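Local coordinates for uncharacterized protein (Nostoc punctiforme, PDB 2QDR) that is of unknown function but adopts the double-stranded beta-helix fold of the cupin clan and may be a dioxygenase, at residues Q65-R70 / W158-S163; H260-P265 / F281-D286; E114-K119 / V219-I224; G33-S38 / W209-I214. All coordinates share one frame; numbering follows the deposited sequence. Where two conformers were deposited one is given.

Interaction 1 of 4, residues Q65-R70 / W158-S163; sequences QGWRVR and WMENGS
One face of the W158 indole receives the edge of the W67 ring, whose CH2 stands over it, 3.9 Å from W158 CE2, while the carboxylate carbon of E160 lies in plane at the indole's own edge. The planes meet at 76°, a T-shaped pair in which W67 offers its rim and W158 its face. W67 has its indole trans to the backbone N (chi1 174°), which swings the six-membered ring out toward W158. V69 adds a methyl, its CG2 reaching obliquely to W158 CZ2 at 4.0 Å. At the edge, W158 NE1 makes a weak, bent hydrogen bond of 3.0 Å to E160 OE2, with an angle of 133° at the hydrogen, which may help to steady the indole's rotation. With a leucine in place of W158, the W67 edge would probably lose the flat surface it rests on, and E160 its indole N-H. Both tryptophans also touch V96, on strand 92-98. The pair thus spans two intervening strands, 79-86 and 92-98, of one antiparallel sheet, with a G1 beta bulge at G66 and W67 opposite G79: a T-shaped tryptophan pair on a sheet of the cupin-type double-stranded beta-helix.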
# COMPACT_ATOMS: atom_id res chain seq x y z
N GLN A 65 41.17 -14.62 33.43
CA GLN A 65 42.21 -14.71 32.40
C GLN A 65 42.53 -16.18 32.15
O GLN A 65 42.07 -17.06 32.87
CB GLN A 65 43.47 -13.94 32.83
CG GLN A 65 43.27 -12.43 33.01
CD GLN A 65 42.89 -11.71 31.71
OE1 GLN A 65 43.13 -12.21 30.61
NE2 GLN A 65 42.31 -10.52 31.85
N GLY A 66 43.32 -16.44 31.11
CA GLY A 66 43.72 -17.81 30.78
C GLY A 66 42.61 -18.74 30.30
O GLY A 66 42.73 -19.96 30.46
N TRP A 67 41.53 -18.17 29.74
CA TRP A 67 40.42 -18.96 29.24
C TRP A 67 40.82 -19.64 27.94
O TRP A 67 41.53 -19.05 27.12
CB TRP A 67 39.19 -18.09 29.01
CG TRP A 67 38.06 -18.82 28.36
CD1 TRP A 67 37.21 -19.71 28.95
CD2 TRP A 67 37.64 -18.70 27.01
NE1 TRP A 67 36.29 -20.16 28.04
CE2 TRP A 67 36.53 -19.55 26.84
CE3 TRP A 67 38.09 -17.95 25.92
CZ2 TRP A 67 35.86 -19.68 25.62
CZ3 TRP A 67 37.43 -18.08 24.71
CH2 TRP A 67 36.33 -18.93 24.57
N ARG A 68 40.35 -20.87 27.76
CA ARG A 68 40.67 -21.67 26.60
C ARG A 68 39.52 -22.65 26.36
O ARG A 68 38.99 -23.19 27.33
CB ARG A 68 41.96 -22.42 26.91
CG ARG A 68 42.74 -22.96 25.73
CD ARG A 68 43.95 -23.78 26.20
NE ARG A 68 44.64 -23.15 27.34
CZ ARG A 68 45.47 -22.10 27.29
NH1 ARG A 68 45.71 -21.46 26.15
NH2 ARG A 68 46.03 -21.65 28.41
N VAL A 69 39.12 -22.86 25.10
CA VAL A 69 38.02 -23.78 24.78
C VAL A 69 38.48 -25.21 25.03
O VAL A 69 39.56 -25.58 24.59
CB VAL A 69 37.53 -23.61 23.34
CG1 VAL A 69 36.43 -24.64 23.00
CG2 VAL A 69 37.00 -22.20 23.11
N ARG A 70 37.67 -26.01 25.74
CA ARG A 70 38.03 -27.40 26.07
C ARG A 70 38.29 -28.18 24.78
O ARG A 70 37.52 -28.06 23.82
CB ARG A 70 36.94 -28.08 26.94
CG ARG A 70 37.36 -29.45 27.54
CD ARG A 70 36.32 -30.03 28.52
N TRP A 158 30.42 -14.42 23.05
CA TRP A 158 30.60 -15.84 22.79
C TRP A 158 29.40 -16.58 23.36
O TRP A 158 29.24 -16.64 24.58
CB TRP A 158 31.89 -16.31 23.43
CG TRP A 158 32.31 -17.69 23.11
CD1 TRP A 158 31.98 -18.83 23.78
CD2 TRP A 158 33.20 -18.08 22.06
NE1 TRP A 158 32.60 -19.91 23.20
CE2 TRP A 158 33.35 -19.47 22.14
CE3 TRP A 158 33.87 -17.38 21.05
CZ2 TRP A 158 34.15 -20.19 21.24
CZ3 TRP A 158 34.67 -18.09 20.16
CH2 TRP A 158 34.79 -19.48 20.26
N MSE A 159 28.59 -17.16 22.48
CA MSE A 159 27.35 -17.86 22.87
C MSE A 159 27.31 -19.36 22.57
O MSE A 159 27.04 -19.77 21.45
CB MSE A 159 26.19 -17.15 22.17
CG MSE A 159 25.93 -15.76 22.73
SE MSE A 159 24.90 -14.59 21.61
CE MSE A 159 26.21 -14.23 20.22
N GLU A 160 27.56 -20.17 23.60
CA GLU A 160 27.55 -21.63 23.51
C GLU A 160 26.12 -22.08 23.78
O GLU A 160 25.64 -21.86 24.88
CB GLU A 160 28.51 -22.22 24.53
CG GLU A 160 29.95 -21.67 24.43
CD GLU A 160 30.89 -22.27 25.46
OE1 GLU A 160 30.49 -23.19 26.22
OE2 GLU A 160 32.04 -21.82 25.51
N ASN A 161 25.44 -22.70 22.81
CA ASN A 161 24.01 -23.07 22.96
C ASN A 161 23.62 -24.54 23.09
O ASN A 161 22.55 -24.83 23.64
CB ASN A 161 23.23 -22.57 21.75
CG ASN A 161 23.35 -21.08 21.53
OD1 ASN A 161 23.66 -20.31 22.43
ND2 ASN A 161 23.06 -20.67 20.31
N GLY A 162 24.43 -25.45 22.55
CA GLY A 162 24.16 -26.90 22.59
C GLY A 162 23.78 -27.51 23.93
O GLY A 162 24.01 -26.91 24.99
N SER A 163 23.20 -28.71 23.87
CA SER A 163 22.77 -29.43 25.06
C SER A 163 23.94 -29.87 25.94
O SER A 163 23.81 -29.92 27.15
CB SER A 163 21.97 -30.66 24.63
OG SER A 163 20.95 -30.27 23.73

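Interaction 2 of 4, residues H260-P265 / F281-D286; sequences HYWYCP and FFVRVD
W262 meets F281 with the two side chains crossing at about a right angle, and the indole's six-membered ring and the phenyl ring inclined at 63°, their centroids 6.0 Å apart. This is an oblique pair, neither stacked nor T-shaped. The outer end of the indole does the touching: W262 CH2 comes within 3.7 Å of F281 CD2 and within 4.0 Å of F281 CB, with both F281 and V283 met near the plane of the indole. V283 joins through one methyl, CG2, which lies 4.2 Å from W262 CZ2. The indole reaches this far because its CG sits between the backbone N and the carbonyl carbon (chi1 66°), the crowded position, and the long ring is carried across toward the second strand. Cutting W262 back to alanine would probably open a gap beside F281 and V283, taking away the indole edge that both pack against. The two strands run nearly parallel, at 19° and 9.3 Å between axes, because strand 240-245 lies between them and is antiparallel to each; F281 also touches C244 on that strand. The side chain of W262 lies about 3 Å from a bound ligand of unknown identity, so W262 at least probably lines a ligand-binding pocket on this seven-stranded antiparallel sheet, a wall of the double-stranded beta-helix.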
# COMPACT_ATOMS: atom_id res chain seq x y z
N HIS A 260 26.34 -2.85 29.07
CA HIS A 260 25.44 -3.43 30.08
C HIS A 260 24.70 -4.57 29.40
O HIS A 260 24.43 -4.53 28.20
CB HIS A 260 24.46 -2.41 30.66
CG HIS A 260 25.08 -1.48 31.65
ND1 HIS A 260 24.71 -1.44 32.97
CD2 HIS A 260 26.11 -0.60 31.52
CE1 HIS A 260 25.43 -0.54 33.61
NE2 HIS A 260 26.30 -0.02 32.75
N TYR A 261 24.39 -5.60 30.17
CA TYR A 261 23.70 -6.78 29.68
C TYR A 261 22.47 -7.10 30.51
O TYR A 261 22.37 -6.70 31.67
CB TYR A 261 24.68 -7.95 29.73
CG TYR A 261 24.12 -9.34 29.52
CD1 TYR A 261 23.64 -10.07 30.59
CD2 TYR A 261 24.09 -9.94 28.26
CE1 TYR A 261 23.14 -11.32 30.44
CE2 TYR A 261 23.59 -11.22 28.09
CZ TYR A 261 23.11 -11.90 29.20
OH TYR A 261 22.60 -13.17 29.08
N TRP A 262 21.51 -7.81 29.90
CA TRP A 262 20.32 -8.22 30.63
C TRP A 262 19.91 -9.66 30.33
O TRP A 262 20.35 -10.26 29.35
CB TRP A 262 19.15 -7.27 30.36
CG TRP A 262 18.61 -7.25 29.00
CD1 TRP A 262 17.62 -8.03 28.50
CD2 TRP A 262 18.99 -6.36 27.96
NE1 TRP A 262 17.36 -7.70 27.20
CE2 TRP A 262 18.20 -6.68 26.84
CE3 TRP A 262 19.94 -5.34 27.86
CZ2 TRP A 262 18.32 -5.99 25.63
CZ3 TRP A 262 20.06 -4.68 26.66
CH2 TRP A 262 19.25 -5.00 25.56
N TYR A 263 19.08 -10.18 31.23
CA TYR A 263 18.53 -11.52 31.16
C TYR A 263 17.15 -11.48 31.78
O TYR A 263 17.01 -11.12 32.94
CB TYR A 263 19.42 -12.54 31.88
CG TYR A 263 18.79 -13.92 31.93
CD1 TYR A 263 18.76 -14.73 30.80
CD2 TYR A 263 18.23 -14.42 33.11
CE1 TYR A 263 18.18 -16.00 30.84
CE2 TYR A 263 17.65 -15.69 33.15
CZ TYR A 263 17.63 -16.47 32.02
OH TYR A 263 17.06 -17.73 32.06
N CYS A 264 16.15 -11.83 31.00
CA CYS A 264 14.77 -11.82 31.43
C CYS A 264 14.18 -13.19 31.14
O CYS A 264 13.84 -13.47 29.99
CB CYS A 264 14.02 -10.75 30.65
SG CYS A 264 14.80 -9.13 30.81
N PRO A 265 14.06 -14.06 32.17
CA PRO A 265 13.50 -15.37 31.88
C PRO A 265 12.00 -15.27 31.62
O PRO A 265 11.41 -14.20 31.76
CB PRO A 265 13.81 -16.18 33.15
CG PRO A 265 13.82 -15.19 34.22
CD PRO A 265 14.40 -13.92 33.60
N PHE A 281 21.13 -2.06 20.33
CA PHE A 281 21.12 -3.20 21.23
C PHE A 281 21.14 -4.56 20.55
O PHE A 281 20.37 -4.77 19.63
CB PHE A 281 19.83 -3.16 22.04
CG PHE A 281 19.60 -1.88 22.79
CD1 PHE A 281 18.90 -0.82 22.20
CD2 PHE A 281 20.06 -1.72 24.09
CE1 PHE A 281 18.70 0.36 22.88
CE2 PHE A 281 19.84 -0.54 24.77
CZ PHE A 281 19.16 0.49 24.16
N PHE A 282 22.00 -5.47 21.00
CA PHE A 282 22.06 -6.83 20.49
C PHE A 282 21.03 -7.57 21.33
O PHE A 282 21.12 -7.53 22.56
CB PHE A 282 23.43 -7.46 20.69
CG PHE A 282 23.53 -8.91 20.27
CD1 PHE A 282 23.87 -9.26 18.98
CD2 PHE A 282 23.31 -9.93 21.20
CE1 PHE A 282 23.98 -10.60 18.60
CE2 PHE A 282 23.43 -11.27 20.83
CZ PHE A 282 23.75 -11.61 19.53
N VAL A 283 20.05 -8.21 20.69
CA VAL A 283 18.99 -8.92 21.40
C VAL A 283 18.84 -10.33 20.89
O VAL A 283 19.04 -10.58 19.70
CB VAL A 283 17.64 -8.20 21.23
CG1 VAL A 283 16.55 -8.85 22.10
CG2 VAL A 283 17.78 -6.73 21.58
N ARG A 284 18.45 -11.24 21.78
CA ARG A 284 18.25 -12.63 21.43
C ARG A 284 17.02 -13.14 22.22
O ARG A 284 16.98 -13.02 23.43
CB ARG A 284 19.57 -13.36 21.70
CG ARG A 284 19.65 -14.70 21.09
CD ARG A 284 21.08 -15.16 20.84
NE ARG A 284 21.86 -15.48 22.03
CZ ARG A 284 22.09 -16.71 22.52
NH1 ARG A 284 21.59 -17.80 21.96
NH2 ARG A 284 22.84 -16.85 23.60
N VAL A 285 16.01 -13.65 21.50
CA VAL A 285 14.72 -14.12 22.06
C VAL A 285 14.36 -15.51 21.54
O VAL A 285 14.43 -15.73 20.34
CB VAL A 285 13.58 -13.11 21.70
CG1 VAL A 285 12.22 -13.58 22.18
CG2 VAL A 285 13.87 -11.74 22.29
N ASP A 286 13.90 -16.41 22.42
CA ASP A 286 13.57 -17.81 22.03
C ASP A 286 12.09 -18.09 21.73
O ASP A 286 11.63 -19.23 21.89
CB ASP A 286 14.11 -18.80 23.10
CG ASP A 286 13.30 -18.81 24.42
OD1 ASP A 286 12.48 -17.91 24.69
OD2 ASP A 286 13.51 -19.77 25.20

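Interaction 3 of 4, residues E114-K119 / V219-I224; sequences EIFVIK and VWLLAI
Two apolar side chains, F116 and L221, carry the hydrophobic half of this contact. They extend toward each other from their separate strands, and the methyl CD1 of L221 reaches the outer end of the phenyl ring obliquely, 3.8 Å from F116 CE1 and 4.0 Å from F116 CZ. The phenyl group is thrown out from its strand with CG anti to the backbone N (chi1 -177°), and it also meets the rings of F282 and H132, giving an aromatic-aliphatic core. The second pair is of mixed character: the carboxylate oxygen OE1 of E114 lies 3.4 Å from the V219 methyl CG2, as the two side chains run antiparallel alongside one another. This is plain packing of a methyl against a polar atom, since the carboxylate finds its polar partners elsewhere. OE1 bonds to the hydroxyl of Y134, while OE2 forms salt bridges with R211 and R284 and accepts a hydrogen bond from the amide of N161. A buried acid thus has two arginines as partners, and V219 packs along the flank of this network. Strand 113-117 runs between strands 133-137 and 154-160 of one sheet, whereas strand 218-224 lies between 205-212 and 279-285 of the other, so the contact joins two sheets of an all-beta fold across their shared interior. L221 also packs on H227 of a second subunit, so this strand takes part in a subunit interface.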
# COMPACT_ATOMS: atom_id res chain seq x y z
N GLU A 114 27.36 -19.08 18.59
CA GLU A 114 27.05 -17.80 17.97
C GLU A 114 28.15 -16.85 18.40
O GLU A 114 28.62 -16.92 19.54
CB GLU A 114 25.70 -17.25 18.37
CG GLU A 114 24.65 -18.30 18.38
CD GLU A 114 23.25 -17.75 18.36
OE1 GLU A 114 22.95 -16.84 17.55
OE2 GLU A 114 22.42 -18.27 19.11
N ILE A 115 28.54 -15.98 17.48
CA ILE A 115 29.61 -15.02 17.67
C ILE A 115 29.15 -13.67 17.18
O ILE A 115 28.59 -13.60 16.10
CB ILE A 115 30.84 -15.49 16.85
CG1 ILE A 115 31.36 -16.82 17.40
CG2 ILE A 115 31.98 -14.47 16.83
CD1 ILE A 115 32.52 -17.38 16.62
N PHE A 116 29.38 -12.62 17.97
CA PHE A 116 29.04 -11.24 17.60
C PHE A 116 30.18 -10.34 18.06
O PHE A 116 30.43 -10.23 19.26
CB PHE A 116 27.72 -10.79 18.20
CG PHE A 116 27.32 -9.41 17.77
CD1 PHE A 116 26.65 -9.22 16.58
CD2 PHE A 116 27.63 -8.30 18.54
CE1 PHE A 116 26.28 -7.95 16.15
CE2 PHE A 116 27.28 -7.02 18.13
CZ PHE A 116 26.59 -6.85 16.93
N VAL A 117 30.83 -9.66 17.11
CA VAL A 117 32.00 -8.82 17.41
C VAL A 117 31.64 -7.45 17.99
O VAL A 117 30.98 -6.65 17.34
CB VAL A 117 32.87 -8.62 16.15
CG1 VAL A 117 34.12 -7.77 16.45
CG2 VAL A 117 33.27 -9.98 15.56
N ILE A 118 32.13 -7.18 19.20
CA ILE A 118 31.89 -5.93 19.91
C ILE A 118 32.95 -4.89 19.58
O ILE A 118 32.62 -3.74 19.33
CB ILE A 118 31.89 -6.14 21.44
CG1 ILE A 118 30.84 -7.17 21.85
CG2 ILE A 118 31.66 -4.79 22.17
CD1 ILE A 118 30.89 -7.53 23.32
N LYS A 119 34.22 -5.29 19.64
CA LYS A 119 35.34 -4.41 19.36
C LYS A 119 36.38 -5.20 18.57
O LYS A 119 36.44 -6.43 18.68
CB LYS A 119 35.95 -3.87 20.66
CG LYS A 119 36.93 -2.68 20.51
CD LYS A 119 37.72 -2.32 21.80
CE LYS A 119 38.84 -3.35 22.10
NZ LYS A 119 39.59 -3.08 23.35
N VAL A 219 17.75 -13.84 16.70
CA VAL A 219 18.75 -12.87 17.06
C VAL A 219 18.57 -11.68 16.17
O VAL A 219 18.34 -11.84 14.96
CB VAL A 219 20.15 -13.40 16.74
CG1 VAL A 219 21.22 -12.50 17.38
CG2 VAL A 219 20.29 -14.81 17.23
N TRP A 220 18.71 -10.48 16.74
CA TRP A 220 18.60 -9.25 15.96
C TRP A 220 19.18 -8.06 16.69
O TRP A 220 19.41 -8.12 17.89
CB TRP A 220 17.14 -8.92 15.61
CG TRP A 220 16.26 -8.66 16.79
CD1 TRP A 220 16.16 -7.50 17.51
CD2 TRP A 220 15.30 -9.55 17.35
NE1 TRP A 220 15.23 -7.63 18.51
CE2 TRP A 220 14.68 -8.88 18.43
CE3 TRP A 220 14.90 -10.85 17.04
CZ2 TRP A 220 13.68 -9.48 19.21
CZ3 TRP A 220 13.91 -11.44 17.81
CH2 TRP A 220 13.31 -10.75 18.88
N LEU A 221 19.41 -6.99 15.93
CA LEU A 221 19.88 -5.72 16.45
C LEU A 221 18.66 -4.85 16.49
O LEU A 221 17.87 -4.87 15.54
CB LEU A 221 20.97 -5.08 15.58
CG LEU A 221 22.42 -5.44 15.89
CD1 LEU A 221 22.62 -6.91 16.21
CD2 LEU A 221 23.31 -5.01 14.74
N LEU A 222 18.49 -4.12 17.60
CA LEU A 222 17.36 -3.20 17.81
C LEU A 222 17.90 -1.79 17.90
O LEU A 222 18.77 -1.50 18.72
CB LEU A 222 16.62 -3.53 19.11
CG LEU A 222 15.38 -2.68 19.47
CD1 LEU A 222 14.26 -2.89 18.49
CD2 LEU A 222 14.89 -3.01 20.88
N ALA A 223 17.36 -0.90 17.06
CA ALA A 223 17.75 0.50 17.05
C ALA A 223 16.57 1.24 17.63
O ALA A 223 15.49 1.23 17.02
CB ALA A 223 18.05 0.98 15.66
N ILE A 224 16.76 1.84 18.80
CA ILE A 224 15.70 2.62 19.44
C ILE A 224 15.97 4.06 19.09
O ILE A 224 17.08 4.55 19.33
CB ILE A 224 15.65 2.46 20.97
CG1 ILE A 224 15.43 0.97 21.32
CG2 ILE A 224 14.56 3.38 21.57
CD1 ILE A 224 15.34 0.67 22.79

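Interaction 4 of 4, residues G33-S38 / W209-I214; sequences GRMNLS and WLRKDI
R211 sets its CG anti to the backbone N (chi1 -176°) and then bends at chi3, which turns the guanidinium toward the loop and the selenomethionine M35. The M35 chain is extended about chi2 (178°) before its own bend at chi3, and it approaches from the opposite direction, so that its terminal methyl CE packs obliquely against R211 NH2. The guanidinium's polar bonds are made elsewhere: NH1 makes a weak hydrogen bond within a salt bridge to D213, at 3.1 Å from NH1 to OD1, whereas NH2 pairs with the carboxylate of E114 and NE with the hydroxyl of Y134. All three nitrogens of this buried arginine therefore have partners, which should limit its rotation. At the other end of the contact the D213 carboxylate rests beside G33, with D213 OD2 3.9 Å from G33 CA; the glycine brings its backbone, with no side chain intervening. M35 also touches V219 and R284, filling the space beside the charged cluster. A classic beta bulge at L210 and R211, opposite V219, lies near the end of strand 205-212, and here the loop before strand 41-42 packs on the end of a strand of the double-stranded beta-helix.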
# COMPACT_ATOMS: atom_id res chain seq x y z
N GLY A 33 14.45 -24.73 18.80
CA GLY A 33 15.24 -23.50 18.75
C GLY A 33 16.69 -23.73 19.12
O GLY A 33 17.55 -23.01 18.63
N ARG A 34 16.96 -24.71 20.01
CA ARG A 34 18.31 -25.10 20.42
C ARG A 34 19.15 -23.96 21.04
O ARG A 34 20.38 -23.99 20.98
CB ARG A 34 19.03 -25.69 19.18
CG ARG A 34 18.38 -26.94 18.48
CD ARG A 34 18.97 -28.25 18.96
NE ARG A 34 20.41 -28.30 18.63
CZ ARG A 34 21.27 -29.26 18.97
NH1 ARG A 34 20.89 -30.34 19.66
NH2 ARG A 34 22.55 -29.14 18.60
N MSE A 35 18.48 -22.99 21.66
CA MSE A 35 19.13 -21.81 22.23
C MSE A 35 19.47 -22.06 23.70
O MSE A 35 20.53 -21.64 24.18
CB MSE A 35 18.17 -20.62 22.09
CG MSE A 35 18.83 -19.37 21.63
SE MSE A 35 17.59 -17.89 21.39
CE MSE A 35 18.21 -17.27 19.82
N ASN A 36 18.56 -22.73 24.41
CA ASN A 36 18.72 -23.06 25.83
C ASN A 36 18.84 -21.84 26.77
O ASN A 36 19.58 -21.85 27.73
CB ASN A 36 19.87 -24.09 26.04
CG ASN A 36 19.51 -25.49 25.54
OD1 ASN A 36 18.51 -26.08 25.95
ND2 ASN A 36 20.38 -26.06 24.71
N LEU A 37 18.06 -20.78 26.48
CA LEU A 37 18.02 -19.56 27.33
C LEU A 37 17.25 -19.75 28.64
O LEU A 37 17.29 -18.87 29.51
CB LEU A 37 17.40 -18.37 26.59
CG LEU A 37 18.17 -17.71 25.46
CD1 LEU A 37 17.30 -16.64 24.82
CD2 LEU A 37 19.49 -17.11 25.96
N SER A 38 16.51 -20.85 28.76
CA SER A 38 15.72 -21.16 29.93
C SER A 38 16.56 -21.49 31.15
O SER A 38 17.66 -22.00 31.02
CB SER A 38 14.89 -22.40 29.62
OG SER A 38 14.16 -22.22 28.42
N TRP A 209 17.29 -8.29 11.58
CA TRP A 209 17.37 -9.72 11.84
C TRP A 209 18.69 -10.32 11.41
O TRP A 209 19.12 -10.13 10.28
CB TRP A 209 16.26 -10.48 11.12
CG TRP A 209 14.96 -10.36 11.76
CD1 TRP A 209 14.04 -9.38 11.58
CD2 TRP A 209 14.42 -11.26 12.71
NE1 TRP A 209 12.95 -9.62 12.37
CE2 TRP A 209 13.15 -10.78 13.07
CE3 TRP A 209 14.89 -12.44 13.29
CZ2 TRP A 209 12.35 -11.43 14.00
CZ3 TRP A 209 14.09 -13.09 14.19
CH2 TRP A 209 12.83 -12.58 14.54
N LEU A 210 19.33 -11.04 12.33
CA LEU A 210 20.59 -11.73 12.06
C LEU A 210 20.35 -13.24 11.87
O LEU A 210 21.07 -13.89 11.08
CB LEU A 210 21.56 -11.50 13.19
CG LEU A 210 21.90 -10.04 13.53
CD1 LEU A 210 22.87 -10.02 14.73
CD2 LEU A 210 22.47 -9.28 12.34
N ARG A 211 19.38 -13.80 12.59
CA ARG A 211 19.05 -15.22 12.48
C ARG A 211 17.65 -15.48 13.04
O ARG A 211 17.27 -14.88 14.04
CB ARG A 211 20.07 -16.08 13.21
CG ARG A 211 19.86 -17.62 13.07
CD ARG A 211 20.91 -18.40 13.85
NE ARG A 211 20.78 -18.12 15.28
CZ ARG A 211 20.05 -18.80 16.15
NH1 ARG A 211 19.35 -19.88 15.80
NH2 ARG A 211 20.02 -18.40 17.42
N LYS A 212 16.92 -16.41 12.42
CA LYS A 212 15.57 -16.77 12.84
C LYS A 212 15.44 -18.30 13.00
O LYS A 212 15.82 -19.04 12.09
CB LYS A 212 14.58 -16.21 11.80
CG LYS A 212 13.10 -16.26 12.21
CD LYS A 212 12.14 -15.58 11.20
CE LYS A 212 12.35 -14.06 11.06
NZ LYS A 212 11.41 -13.43 10.08
N ASP A 213 14.94 -18.76 14.15
CA ASP A 213 14.74 -20.20 14.45
C ASP A 213 13.68 -20.79 13.58
O ASP A 213 12.93 -20.06 12.93
CB ASP A 213 14.20 -20.45 15.87
CG ASP A 213 15.15 -20.07 16.96
OD1 ASP A 213 16.38 -20.19 16.79
OD2 ASP A 213 14.64 -19.71 18.05
N ILE A 214 13.59 -22.11 13.59
CA ILE A 214 12.54 -22.81 12.88
C ILE A 214 11.20 -22.51 13.64
O ILE A 214 10.12 -22.55 13.04
CB ILE A 214 12.85 -24.32 12.71
CG1 ILE A 214 11.99 -24.93 11.57
CG2 ILE A 214 12.70 -25.06 14.07
CD1 ILE A 214 12.49 -26.29 11.06

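Overall arrangement
Interactions 2 and 3 are wholly buried, interactions 1 and 4 only partly so. Interactions 2, 3 and 4 share the seven-stranded sheet, where 279-285, 218-224 and 205-212 are successive neighbours; interaction 3 alone spans to the eight-stranded sheet that houses interaction 1. Chemistry follows place: within a sheet, interactions 1 and 2 set a tryptophan against aromatic and aliphatic groups, while between sheets interaction 3 mixes apolar packing with a carboxylate, and interaction 4 joins a loop to a strand end through an arginine and a selenomethionine. The E114 carboxylate ties the set together, meeting N161 of interaction 1, R284 of interaction 2 and R211 of interaction 4.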